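TlmII (Streptoalloteichus hindustanus, PDB 4HVM) takes part in tallysomycin biosynthesis, has the fold of nonribosomal peptide synthetase condensation domains, and may bind phosphopantetheine. Local coordinates at residues V189-W194 against V330-Y335; R197-L202 against D340-L345; L60-L65 against F165-Y170. All blocks are in the same frame, centred on the assembly; numbering follows the deposited sequence.

Along the chain contact 3 closes first, joining the end of helix 49-62 to the loop after helix 147-161. Contacts 1 and 2 follow and interleave: both start from helix 185-198, contact 1 reaching the loop before helix 335-344 and contact 2 the end of that helix. Their centres are about 12 Å apart, and they touch where H192 NE2 meets L341 CD1 at 3.5 Å. Contact 3 is remote, its centre about 34 Å from that of contact 1 and about 41 Å from that of contact 2. Both its segments lie within residues 60-170, whereas contacts 1 and 2 pack helix 185-198 and the residues just after it against the 330-335 loop and helix 335-344.

Contact 1 of 3, residues V189-W194 against V330-Y335; sequences VARHRW and VHYLPY
W194 and H331 lie flat against each other, the imidazole over the five-membered ring of the indole with centroids 3.5 Å apart and planes at 8°. W194 NE1 sits over the centre of the histidine ring, while H331 CB extends the overlap as a CH-pi contact, 3.7 Å from the centroid of the W194 six-membered ring. V330 CG1 packs over the rim of the opposite imidazole face. One helical turn earlier, R191 reaches along the loop backbone. Its NH1 gives a hydrogen bond to Y332 O (2.7 Å, 156°) that meets a lone pair in the carbonyl plane and lies in the plane of the guanidinium; V330 O lies over one face of the group. R191 CG, set beside the backbone N (chi1 -55°), lies near Y332 O, and the bend at chi2 keeps CD close to it as well. Beside its base, L333 CD1 packs on R191 CB at 4.1 Å. The loop receiving these groups is a short helix-to-helix connection: H331 is where the chain leaves helical geometry after helix 314-330, and P334 takes the N-cap position of helix 335-344. In the next shell, a hydrogen bond from H331 ND1 to D327 O helps fix the imidazole, and R198 makes a cation-pi contact with W194. Farther along the loop, Y332 turns away from helix 185-198, and its OH is hydrogen-bonded to D298.

Contact 2 of 3, residues R197-L202 against D340-L345; sequences RRLPAL and DLAVDL. With SO4 (sulfate ion), chain E.
One methyl, L199 CD1, touches L341, A342 and the helix backbone at once. L199 CD1 lies 3.7 Å from L341 CG and 3.8 Å from A342 CB, and also rests against A342 N. With CG anti to the carbonyl carbon (chi1 -77°) and an extended chi2, the leucine holds this methyl out toward the helix, between L341 and A342. Just past the last turn of helix 335-344, L345 CD1 approaches L199 CB at 4.1 Å and P200 CD more loosely, so the leucine is flanked at its base as well as its tip. W357 also packs on L199, and L341 touches W195 and S196 of helix 185-198.

R198, the residue before L199, leads away from this apolar patch to a sulfate ion. R198 NH2 binds sulfate O3 at 2.6 Å and R198 NH1 binds O4 at 2.8 Å, with a weak third bond from NH1 to O3. R198 NH2 is also hydrogen-bonded to W194 O. R197 turns a guanidinium face toward sulfate O1 without a hydrogen bond. Segment 197-202 thus offers two kinds of surface: L199 and P200 meet helix 335-344 and L345 by apolar packing, while R197 and R198 present charge that suits an anion, although the sulfate probably came from the crystallisation liquor.

Contact 3 of 3, residues L60-L65 against F165-Y170; sequences LDAFPL and FRPAQY
F63 points the edge of its ring at the face of Y170, a T-shaped pair with centroids 5.4 Å apart and planes at 82°. The atom leading this approach is F63 CZ, 3.7 Å from Y170 CG and therefore over the part of the tyrosine ring nearest its own backbone; beside it, F63 CE1 meets Y170 CB. The phenylalanine turns differently against F165. Those two planes stand at 60°, an oblique meeting in which F63 CE2 lies 3.6 Å from F165 CZ. A62 adds a smaller apolar contact from the last turn of helix 49-62: its CB abuts the rim of the F165 ring, in the ring plane, at 3.6 Å from F165 CE2, with P167 CG loosely alongside.

F63 is the first residue to leave helical geometry after that helix, and its first torsion (chi1 -71°) sets CG beside the backbone N, from where the ring tip extends to both aromatic partners. Replacing F63 by an alanine would probably leave the Y170 face without its edge partner and open a gap beside F165. The partner rings have further neighbours on helix 147-161: F165 packs on A156 and A160, Y170 on M152 and A156, and the tyrosine OH is hydrogen-bonded to Q159. F63 itself also touches V293. Together F63, F165 and Y170 form an aromatic cluster, joining the C-terminal end of helix 49-62 to the loop that follows helix 147-161, where the 3-10 turn 167-169 brings the two partner rings, five residues apart in sequence, side by side.

Contact 1 of 3, residues V189-W194 against V330-Y335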
loop_
_atom_site.group_PDB
_atom_site.type_symbol
_atom_site.label_atom_id
_atom_site.label_comp_id
_atom_site.label_asym_id
_atom_site.label_seq_id
_atom_site.Cartn_x
_atom_site.Cartn_y
_atom_site.Cartn_z
ATOM N N VAL A 189 -1.592 -21.807 16.581
ATOM C CA VAL A 189 -2.428 -22.968 16.300
ATOM C C VAL A 189 -3.901 -22.574 16.236
ATOM O O VAL A 189 -4.639 -23.032 15.362
ATOM C CB VAL A 189 -2.228 -24.067 17.364
ATOM C CG1 VAL A 189 -3.243 -25.186 17.186
ATOM C CG2 VAL A 189 -0.805 -24.612 17.308
ATOM N N ALA A 190 -4.318 -21.710 17.156
ATOM C CA ALA A 190 -5.703 -21.260 17.216
ATOM C C ALA A 190 -6.102 -20.457 15.980
ATOM O O ALA A 190 -7.186 -20.648 15.429
ATOM C CB ALA A 190 -5.931 -20.443 18.468
ATOM N N ARG A 191 -5.221 -19.562 15.542
ATOM C CA ARG A 191 -5.474 -18.770 14.345
ATOM C C ARG A 191 -5.487 -19.665 13.109
ATOM O O ARG A 191 -6.291 -19.475 12.195
ATOM C CB ARG A 191 -4.408 -17.682 14.190
ATOM C CG ARG A 191 -4.261 -16.764 15.397
ATOM C CD ARG A 191 -5.505 -15.922 15.620
ATOM N NE ARG A 191 -5.396 -15.103 16.824
ATOM C CZ ARG A 191 -4.792 -13.918 16.877
ATOM N NH1 ARG A 191 -4.235 -13.404 15.791
ATOM N NH2 ARG A 191 -4.741 -13.246 18.020
ATOM N N HIS A 192 -4.583 -20.640 13.084
ATOM C CA HIS A 192 -4.498 -21.569 11.967
ATOM C C HIS A 192 -5.761 -22.415 11.893
ATOM O O HIS A 192 -6.241 -22.738 10.808
ATOM C CB HIS A 192 -3.269 -22.465 12.103
ATOM C CG HIS A 192 -2.971 -23.267 10.875
ATOM N ND1 HIS A 192 -3.515 -24.514 10.648
ATOM C CD2 HIS A 192 -2.187 -22.999 9.805
ATOM C CE1 HIS A 192 -3.077 -24.979 9.492
ATOM N NE2 HIS A 192 -2.269 -24.079 8.960
ATOM N N ARG A 193 -6.291 -22.772 13.056
ATOM C CA ARG A 193 -7.537 -23.524 13.128
ATOM C C ARG A 193 -8.711 -22.695 12.618
ATOM O O ARG A 193 -9.503 -23.162 11.801
ATOM C CB ARG A 193 -7.815 -23.956 14.567
ATOM C CG ARG A 193 -7.698 -25.448 14.813
ATOM C CD ARG A 193 -8.434 -25.832 16.087
ATOM N NE ARG A 193 -9.864 -25.548 15.992
ATOM C CZ ARG A 193 -10.644 -25.258 17.029
ATOM N NH1 ARG A 193 -10.134 -25.205 18.252
ATOM N NH2 ARG A 193 -11.933 -25.013 16.844
ATOM N N TRP A 194 -8.812 -21.466 13.117
ATOM C CA TRP A 194 -9.910 -20.564 12.785
ATOM C C TRP A 194 -10.055 -20.375 11.278
ATOM O O TRP A 194 -11.167 -20.346 10.751
ATOM C CB TRP A 194 -9.692 -19.209 13.463
ATOM C CG TRP A 194 -10.891 -18.298 13.434
ATOM C CD1 TRP A 194 -11.879 -18.219 14.370
ATOM C CD2 TRP A 194 -11.213 -17.325 12.427
ATOM N NE1 TRP A 194 -12.799 -17.264 14.010
ATOM C CE2 TRP A 194 -12.414 -16.701 12.822
ATOM C CE3 TRP A 194 -10.606 -16.925 11.232
ATOM C CZ2 TRP A 194 -13.020 -15.700 12.065
ATOM C CZ3 TRP A 194 -11.212 -15.928 10.481
ATOM C CH2 TRP A 194 -12.406 -15.328 10.902
ATOM N N VAL A 330 -9.366 -9.688 14.822
ATOM C CA VAL A 330 -9.290 -10.416 16.088
ATOM C C VAL A 330 -8.600 -11.764 15.899
ATOM O O VAL A 330 -7.760 -12.164 16.709
ATOM C CB VAL A 330 -10.694 -10.634 16.705
ATOM C CG1 VAL A 330 -10.659 -11.737 17.753
ATOM C CG2 VAL A 330 -11.214 -9.346 17.307
ATOM N N HIS A 331 -8.944 -12.448 14.811
ATOM C CA HIS A 331 -8.343 -13.740 14.488
ATOM C C HIS A 331 -7.272 -13.604 13.409
ATOM O O HIS A 331 -7.232 -14.383 12.454
ATOM C CB HIS A 331 -9.420 -14.728 14.039
ATOM C CG HIS A 331 -10.531 -14.894 15.026
ATOM N ND1 HIS A 331 -11.669 -14.115 15.006
ATOM C CD2 HIS A 331 -10.676 -15.742 16.072
ATOM C CE1 HIS A 331 -12.469 -14.481 15.991
ATOM N NE2 HIS A 331 -11.891 -15.468 16.652
ATOM N N TYR A 332 -6.398 -12.619 13.581
ATOM C CA TYR A 332 -5.383 -12.302 12.584
ATOM C C TYR A 332 -4.449 -13.467 12.275
ATOM O O TYR A 332 -3.981 -14.169 13.173
ATOM C CB TYR A 332 -4.571 -11.073 13.008
ATOM C CG TYR A 332 -3.353 -10.810 12.148
ATOM C CD1 TYR A 332 -3.484 -10.304 10.860
ATOM C CD2 TYR A 332 -2.073 -11.059 12.627
ATOM C CE1 TYR A 332 -2.376 -10.059 10.070
ATOM C CE2 TYR A 332 -0.956 -10.817 11.845
ATOM C CZ TYR A 332 -1.117 -10.317 10.566
ATOM O OH TYR A 332 -0.019 -10.074 9.777
ATOM N N LEU A 333 -4.207 -13.665 10.985
ATOM C CA LEU A 333 -3.211 -14.604 10.492
ATOM C C LEU A 333 -2.598 -13.964 9.253
ATOM O O LEU A 333 -3.331 -13.534 8.357
ATOM C CB LEU A 333 -3.859 -15.944 10.140
ATOM C CG LEU A 333 -2.929 -17.070 9.684
ATOM C CD1 LEU A 333 -2.110 -17.610 10.849
ATOM C CD2 LEU A 333 -3.716 -18.187 9.015
ATOM N N PRO A 334 -1.259 -13.873 9.211
ATOM C CA PRO A 334 -0.537 -13.215 8.117
ATOM C C PRO A 334 -1.033 -13.653 6.740
ATOM O O PRO A 334 -1.276 -14.842 6.519
ATOM C CB PRO A 334 0.907 -13.664 8.340
ATOM C CG PRO A 334 1.000 -13.879 9.811
ATOM C CD PRO A 334 -0.340 -14.436 10.217
ATOM N N TYR A 335 -1.188 -12.688 5.837
ATOM C CA TYR A 335 -1.774 -12.934 4.523
ATOM C C TYR A 335 -1.075 -14.051 3.762
ATOM O O TYR A 335 -1.725 -14.838 3.078
ATOM C CB TYR A 335 -1.775 -11.655 3.687
ATOM C CG TYR A 335 -2.472 -11.793 2.354
ATOM C CD1 TYR A 335 -3.852 -11.710 2.263
ATOM C CD2 TYR A 335 -1.750 -11.997 1.185
ATOM C CE1 TYR A 335 -4.495 -11.831 1.050
ATOM C CE2 TYR A 335 -2.384 -12.121 -0.037
ATOM C CZ TYR A 335 -3.756 -12.037 -0.098
ATOM O OH TYR A 335 -4.394 -12.160 -1.311
#

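Contact 2 of 3, residues R197-L202 against D340-L345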
loop_
_atom_site.group_PDB
_atom_site.type_symbol
_atom_site.label_atom_id
_atom_site.label_comp_id
_atom_site.label_asym_id
_atom_site.label_seq_id
_atom_site.Cartn_x
_atom_site.Cartn_y
_atom_site.Cartn_z
ATOM N N ARG A 197 -11.066 -23.719 9.205
ATOM C CA ARG A 197 -12.488 -24.038 9.256
ATOM C C ARG A 197 -13.304 -23.176 8.292
ATOM O O ARG A 197 -14.362 -23.595 7.819
ATOM C CB ARG A 197 -13.008 -23.882 10.690
ATOM C CG ARG A 197 -14.507 -24.092 10.847
ATOM C CD ARG A 197 -14.977 -23.802 12.269
ATOM N NE ARG A 197 -14.956 -24.987 13.124
ATOM C CZ ARG A 197 -13.935 -25.337 13.899
ATOM N NH1 ARG A 197 -12.836 -24.594 13.930
ATOM N NH2 ARG A 197 -14.012 -26.434 14.642
ATOM N N ARG A 198 -12.803 -21.984 7.985
ATOM C CA ARG A 198 -13.572 -21.015 7.205
ATOM C C ARG A 198 -13.202 -20.929 5.723
ATOM O O ARG A 198 -14.059 -20.650 4.885
ATOM C CB ARG A 198 -13.499 -19.636 7.861
ATOM C CG ARG A 198 -14.401 -19.523 9.076
ATOM C CD ARG A 198 -14.062 -18.323 9.934
ATOM N NE ARG A 198 -14.885 -18.280 11.140
ATOM C CZ ARG A 198 -14.672 -19.029 12.218
ATOM N NH1 ARG A 198 -15.474 -18.917 13.268
ATOM N NH2 ARG A 198 -13.660 -19.887 12.249
ATOM N N LEU A 199 -11.933 -21.168 5.406
ATOM C CA LEU A 199 -11.462 -21.132 4.019
ATOM C C LEU A 199 -12.243 -22.005 3.018
ATOM O O LEU A 199 -12.524 -21.554 1.907
ATOM C CB LEU A 199 -9.960 -21.430 3.939
ATOM C CG LEU A 199 -9.018 -20.293 4.341
ATOM C CD1 LEU A 199 -7.563 -20.728 4.246
ATOM C CD2 LEU A 199 -9.267 -19.058 3.486
ATOM N N PRO A 200 -12.588 -23.254 3.393
ATOM C CA PRO A 200 -13.350 -24.056 2.427
ATOM C C PRO A 200 -14.756 -23.518 2.163
ATOM O O PRO A 200 -15.327 -23.803 1.111
ATOM C CB PRO A 200 -13.444 -25.426 3.108
ATOM C CG PRO A 200 -12.296 -25.465 4.046
ATOM C CD PRO A 200 -12.172 -24.065 4.553
ATOM N N ALA A 201 -15.302 -22.754 3.103
ATOM C CA ALA A 201 -16.675 -22.272 2.988
ATOM C C ALA A 201 -16.785 -20.983 2.177
ATOM O O ALA A 201 -17.887 -20.515 1.894
ATOM C CB ALA A 201 -17.282 -22.085 4.367
ATOM N N LEU A 202 -15.645 -20.409 1.808
ATOM C CA LEU A 202 -15.632 -19.189 1.008
ATOM C C LEU A 202 -16.322 -19.409 -0.334
ATOM O O LEU A 202 -15.982 -20.340 -1.064
ATOM C CB LEU A 202 -14.199 -18.704 0.785
ATOM C CG LEU A 202 -13.691 -17.557 1.658
ATOM C CD1 LEU A 202 -13.811 -17.889 3.131
ATOM C CD2 LEU A 202 -12.252 -17.215 1.312
ATOM N N ASP A 340 -0.932 -19.639 1.770
ATOM C CA ASP A 340 -0.356 -20.977 1.847
ATOM C C ASP A 340 -1.401 -21.987 2.304
ATOM O O ASP A 340 -1.490 -23.091 1.766
ATOM C CB ASP A 340 0.834 -20.996 2.810
ATOM C CG ASP A 340 2.016 -20.184 2.303
ATOM O OD1 ASP A 340 2.138 -20.018 1.069
ATOM O OD2 ASP A 340 2.826 -19.718 3.135
ATOM N N LEU A 341 -2.191 -21.599 3.300
ATOM C CA LEU A 341 -3.213 -22.476 3.859
ATOM C C LEU A 341 -4.315 -22.771 2.847
ATOM O O LEU A 341 -4.739 -23.917 2.695
ATOM C CB LEU A 341 -3.811 -21.864 5.126
ATOM C CG LEU A 341 -4.868 -22.695 5.849
ATOM C CD1 LEU A 341 -4.335 -24.083 6.182
ATOM C CD2 LEU A 341 -5.322 -21.978 7.108
ATOM N N ALA A 342 -4.773 -21.732 2.156
ATOM C CA ALA A 342 -5.819 -21.892 1.152
ATOM C C ALA A 342 -5.370 -22.778 -0.004
ATOM O O ALA A 342 -6.189 -23.420 -0.663
ATOM C CB ALA A 342 -6.263 -20.541 0.635
ATOM N N VAL A 343 -4.064 -22.807 -0.247
ATOM C CA VAL A 343 -3.505 -23.638 -1.303
ATOM C C VAL A 343 -3.514 -25.109 -0.905
ATOM O O VAL A 343 -3.902 -25.969 -1.696
ATOM C CB VAL A 343 -2.068 -23.205 -1.661
ATOM C CG1 VAL A 343 -1.365 -24.288 -2.461
ATOM C CG2 VAL A 343 -2.091 -21.893 -2.429
ATOM N N ASP A 344 -3.092 -25.389 0.326
ATOM C CA ASP A 344 -3.051 -26.759 0.833
ATOM C C ASP A 344 -4.444 -27.375 0.919
ATOM O O ASP A 344 -4.626 -28.562 0.655
ATOM C CB ASP A 344 -2.381 -26.809 2.210
ATOM C CG ASP A 344 -0.928 -26.376 2.172
ATOM O OD1 ASP A 344 -0.330 -26.371 1.074
ATOM O OD2 ASP A 344 -0.381 -26.048 3.246
ATOM N N LEU A 345 -5.426 -26.559 1.287
ATOM C CA LEU A 345 -6.803 -27.019 1.392
ATOM C C LEU A 345 -7.480 -27.092 0.020
ATOM O O LEU A 345 -8.655 -27.446 -0.084
ATOM C CB LEU A 345 -7.596 -26.107 2.329
ATOM C CG LEU A 345 -7.051 -25.949 3.751
ATOM C CD1 LEU A 345 -7.877 -24.943 4.530
ATOM C CD2 LEU A 345 -7.019 -27.283 4.478
HETATM S S SO4 E . -14.488 -21.126 15.805
HETATM O O1 SO4 E . -15.366 -22.292 15.759
HETATM O O2 SO4 E . -13.597 -21.196 16.963
HETATM O O3 SO4 E . -13.680 -21.110 14.589
HETATM O O4 SO4 E . -15.309 -19.921 15.896
#

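Contact 3 of 3, residues L60-L65 against F165-Y170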
loop_
_atom_site.group_PDB
_atom_site.type_symbol
_atom_site.label_atom_id
_atom_site.label_comp_id
_atom_site.label_asym_id
_atom_site.label_seq_id
_atom_site.Cartn_x
_atom_site.Cartn_y
_atom_site.Cartn_z
ATOM N N LEU A 60 19.914 8.512 4.271
ATOM C CA LEU A 60 20.307 7.214 3.722
ATOM C C LEU A 60 21.344 6.531 4.605
ATOM O O LEU A 60 21.446 5.305 4.626
ATOM C CB LEU A 60 20.855 7.363 2.298
ATOM C CG LEU A 60 19.830 7.706 1.210
ATOM C CD1 LEU A 60 20.496 7.807 -0.158
ATOM C CD2 LEU A 60 18.690 6.692 1.193
ATOM N N ASP A 61 22.108 7.335 5.334
ATOM C CA ASP A 61 23.126 6.821 6.236
ATOM C C ASP A 61 22.511 6.392 7.561
ATOM O O ASP A 61 22.791 5.304 8.064
ATOM C CB ASP A 61 24.202 7.883 6.478
ATOM C CG ASP A 61 25.186 7.488 7.568
ATOM O OD1 ASP A 61 26.215 6.855 7.244
ATOM O OD2 ASP A 61 24.936 7.818 8.749
ATOM N N ALA A 62 21.668 7.257 8.117
ATOM C CA ALA A 62 21.093 7.041 9.440
ATOM C C ALA A 62 20.173 5.825 9.496
ATOM O O ALA A 62 19.958 5.256 10.564
ATOM C CB ALA A 62 20.351 8.285 9.903
ATOM N N PHE A 63 19.628 5.438 8.348
ATOM C CA PHE A 63 18.737 4.283 8.272
ATOM C C PHE A 63 19.360 3.152 7.461
ATOM O O PHE A 63 19.150 3.067 6.253
ATOM C CB PHE A 63 17.400 4.671 7.638
ATOM C CG PHE A 63 16.536 5.536 8.509
ATOM C CD1 PHE A 63 15.918 5.015 9.635
ATOM C CD2 PHE A 63 16.320 6.865 8.187
ATOM C CE1 PHE A 63 15.114 5.809 10.430
ATOM C CE2 PHE A 63 15.518 7.662 8.976
ATOM C CZ PHE A 63 14.913 7.136 10.098
ATOM N N PRO A 64 20.113 2.266 8.128
ATOM C CA PRO A 64 20.770 1.138 7.451
ATOM C C PRO A 64 19.803 0.223 6.705
ATOM O O PRO A 64 20.236 -0.527 5.827
ATOM C CB PRO A 64 21.445 0.378 8.599
ATOM C CG PRO A 64 20.761 0.869 9.853
ATOM C CD PRO A 64 20.394 2.287 9.572
ATOM N N LEU A 65 18.519 0.295 7.040
ATOM C CA LEU A 65 17.513 -0.507 6.353
ATOM C C LEU A 65 17.411 -0.114 4.883
ATOM O O LEU A 65 17.178 -0.955 4.018
ATOM C CB LEU A 65 16.149 -0.356 7.027
ATOM C CG LEU A 65 14.977 -1.022 6.301
ATOM C CD1 LEU A 65 15.164 -2.528 6.243
ATOM C CD2 LEU A 65 13.656 -0.668 6.952
ATOM N N PHE A 165 16.292 16.740 11.980
ATOM C CA PHE A 165 16.314 15.284 11.948
ATOM C C PHE A 165 17.080 14.703 13.130
ATOM O O PHE A 165 18.290 14.895 13.257
ATOM C CB PHE A 165 16.907 14.782 10.632
ATOM C CG PHE A 165 17.027 13.286 10.556
ATOM C CD1 PHE A 165 15.897 12.493 10.454
ATOM C CD2 PHE A 165 18.269 12.673 10.576
ATOM C CE1 PHE A 165 16.001 11.114 10.380
ATOM C CE2 PHE A 165 18.380 11.294 10.500
ATOM C CZ PHE A 165 17.245 10.513 10.402
ATOM N N ARG A 166 16.358 14.004 14.000
ATOM C CA ARG A 166 16.967 13.280 15.107
ATOM C C ARG A 166 16.673 11.793 14.963
ATOM O O ARG A 166 15.519 11.378 15.045
ATOM C CB ARG A 166 16.446 13.800 16.447
ATOM C CG ARG A 166 16.773 15.262 16.696
ATOM C CD ARG A 166 16.425 15.690 18.114
ATOM N NE ARG A 166 15.014 15.478 18.423
ATOM C CZ ARG A 166 14.426 15.879 19.546
ATOM N NH1 ARG A 166 15.126 16.519 20.472
ATOM N NH2 ARG A 166 13.135 15.640 19.740
ATOM N N PRO A 167 17.723 10.986 14.733
ATOM C CA PRO A 167 17.592 9.546 14.485
ATOM C C PRO A 167 16.998 8.791 15.670
ATOM O O PRO A 167 16.350 7.761 15.480
ATOM C CB PRO A 167 19.041 9.097 14.253
ATOM C CG PRO A 167 19.765 10.334 13.853
ATOM C CD PRO A 167 19.122 11.433 14.634
ATOM N N ALA A 168 17.219 9.303 16.876
ATOM C CA ALA A 168 16.713 8.663 18.087
ATOM C C ALA A 168 15.196 8.773 18.189
ATOM O O ALA A 168 14.556 8.012 18.913
ATOM C CB ALA A 168 17.373 9.257 19.318
ATOM N N GLN A 169 14.627 9.728 17.462
ATOM C CA GLN A 169 13.182 9.918 17.436
ATOM C C GLN A 169 12.507 8.722 16.772
ATOM O O GLN A 169 11.347 8.415 17.050
ATOM C CB GLN A 169 12.832 11.201 16.679
ATOM C CG GLN A 169 11.473 11.792 17.019
ATOM C CD GLN A 169 11.505 12.657 18.266
ATOM O OE1 GLN A 169 12.516 12.721 18.965
ATOM N NE2 GLN A 169 10.396 13.332 18.546
ATOM N N TYR A 170 13.242 8.053 15.888
ATOM C CA TYR A 170 12.724 6.893 15.175
ATOM C C TYR A 170 13.210 5.602 15.823
ATOM O O TYR A 170 14.245 5.577 16.490
ATOM C CB TYR A 170 13.154 6.925 13.703
ATOM C CG TYR A 170 12.724 8.168 12.951
ATOM C CD1 TYR A 170 13.504 9.318 12.973
ATOM C CD2 TYR A 170 11.543 8.189 12.215
ATOM C CE1 TYR A 170 13.119 10.455 12.292
ATOM C CE2 TYR A 170 11.150 9.326 11.527
ATOM C CZ TYR A 170 11.942 10.454 11.570
ATOM O OH TYR A 170 11.556 11.585 10.888
#